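Local coordinates for protein alanine racemase (Actinobacillus succinogenes, PDB 3C3K) that is named a racemase but has a periplasmic binding protein-like fold and probably binds a small ligand, at residues 78-81 and 82-85. Numbering follows the deposited sequence.
Sequences PELQ and NIIG
Leu-80 meets Ile-83 and Ile-84 on the last turns of helix 77-84, the helical connection of a beta-alpha-beta unit that joins strand 68-70 to strand 89-92 in the parallel sheet of a periplasmic-binding-protein-like fold. The helix is kinked at Asn-82 and Ile-83, whose amides lack the usual bond to the carbonyl four residues back; Ile-83 N turns to Leu-80 O, three residues back, instead. Leu-80 is buried, and leucine suits the place: its CB lies 4.2 Å from CD1 of Ile-84, while, with CD1 continuing the chain anti to CA (chi2 174°), the other branch, CD2, turns to within 4.3 Å of CD1 of Ile-83. Leu-50 and Ser-53 of helix 50-56 also touch its side chain, and Leu-57 touches all three aliphatic residues, so this apolar side packs against helix 50-56 and the loop residue Leu-57. The carbonyl O of Leu-80 is shared by two amides. Ile-84 N donates almost straight to Leu-80 O at 3.0 Å, whereas Ile-83 N, 2.9 Å from the same Leu-80 O, stands above the carbonyl plane and bonds at a more bent 132°. CG1 of Ile-84 sits beside its own backbone N, which brings it to 3.4 Å from that same Leu-80 O, shielding the bonded carbonyl with hydrocarbon. Gln-81 follows on the exposed side, where a polar chain is at home; it bends at chi2 and touches Trp-89 on the next strand. Its backbone closes the helix: Gly-85, lacking a CB, readily adopts the positive phi with which the chain leaves the helix, and its N reaches O of Gln-81 at 2.8 Å, tilted 22° from the carbonyl plane.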
loop_
_atom_site.group_PDB
_atom_site.type_symbol
_atom_site.label_atom_id
_atom_site.label_comp_id
_atom_site.label_asym_id
_atom_site.label_seq_id
_atom_site.Cartn_x
_atom_site.Cartn_y
_atom_site.Cartn_z
ATOM N N PRO B 78 -5.066 -10.624 -24.786
ATOM C CA PRO B 78 -5.013 -11.626 -25.880
ATOM C C PRO B 78 -4.084 -12.810 -25.580
ATOM O O PRO B 78 -4.352 -13.913 -26.037
ATOM C CB PRO B 78 -4.584 -10.802 -27.119
ATOM C CG PRO B 78 -3.898 -9.638 -26.564
ATOM C CD PRO B 78 -4.606 -9.298 -25.261
ATOM N N GLU B 79 -3.088 -12.614 -24.720
ATOM C CA GLU B 79 -2.160 -13.671 -24.344
ATOM C C GLU B 79 -2.789 -14.695 -23.369
ATOM O O GLU B 79 -2.261 -15.780 -23.170
ATOM C CB GLU B 79 -0.940 -13.029 -23.709
ATOM C CG GLU B 79 -0.170 -12.103 -24.653
ATOM C CD GLU B 79 1.108 -11.495 -24.043
ATOM O OE1 GLU B 79 2.157 -11.476 -24.744
ATOM O OE2 GLU B 79 1.080 -11.024 -22.875
ATOM N N LEU B 80 -3.913 -14.333 -22.766
ATOM C CA LEU B 80 -4.550 -15.180 -21.789
ATOM C C LEU B 80 -5.921 -15.696 -22.184
ATOM O O LEU B 80 -6.519 -16.461 -21.424
ATOM C CB LEU B 80 -4.673 -14.454 -20.441
ATOM C CG LEU B 80 -3.430 -13.949 -19.720
ATOM C CD1 LEU B 80 -3.869 -13.110 -18.446
ATOM C CD2 LEU B 80 -2.427 -15.077 -19.370
ATOM N N GLN B 81 -6.398 -15.287 -23.359
ATOM C CA GLN B 81 -7.768 -15.531 -23.784
ATOM C C GLN B 81 -7.980 -17.050 -23.904
ATOM O O GLN B 81 -9.048 -17.573 -23.563
ATOM C CB GLN B 81 -8.123 -14.715 -25.039
ATOM C CG GLN B 81 -7.957 -15.373 -26.404
ATOM C CD GLN B 81 -7.585 -14.355 -27.515
ATOM O OE1 GLN B 81 -6.626 -14.576 -28.291
ATOM N NE2 GLN B 81 -8.319 -13.217 -27.563
ATOM N N ASN B 82 -6.918 -17.758 -24.266
ATOM C CA ASN B 82 -7.049 -19.181 -24.407
ATOM C C ASN B 82 -7.183 -19.904 -23.086
ATOM O O ASN B 82 -7.783 -20.967 -23.029
ATOM C CB ASN B 82 -5.899 -19.738 -25.203
ATOM C CG ASN B 82 -6.093 -19.527 -26.681
ATOM O OD1 ASN B 82 -7.214 -19.659 -27.222
ATOM N ND2 ASN B 82 -5.028 -19.151 -27.348
ATOM N N ILE B 83 -6.628 -19.336 -22.025
ATOM C CA ILE B 83 -6.772 -19.961 -20.714
ATOM C C ILE B 83 -8.150 -19.630 -20.153
ATOM O O ILE B 83 -8.804 -20.486 -19.583
ATOM C CB ILE B 83 -5.651 -19.526 -19.699
ATOM C CG1 ILE B 83 -4.269 -20.072 -20.125
ATOM C CG2 ILE B 83 -5.995 -19.992 -18.290
ATOM C CD1 ILE B 83 -3.134 -19.330 -19.478
ATOM N N ILE B 84 -8.575 -18.386 -20.287
ATOM C CA ILE B 84 -9.806 -17.935 -19.630
ATOM C C ILE B 84 -11.092 -18.285 -20.394
ATOM O O ILE B 84 -12.109 -18.551 -19.776
ATOM C CB ILE B 84 -9.718 -16.412 -19.340
ATOM C CG1 ILE B 84 -8.401 -16.137 -18.565
ATOM C CG2 ILE B 84 -10.975 -15.928 -18.571
ATOM C CD1 ILE B 84 -8.139 -14.716 -18.084
ATOM N N GLY B 85 -11.066 -18.272 -21.730
ATOM C CA GLY B 85 -12.227 -18.720 -22.508
ATOM C C GLY B 85 -13.460 -17.952 -22.075
ATOM O O GLY B 85 -13.449 -16.722 -21.977
#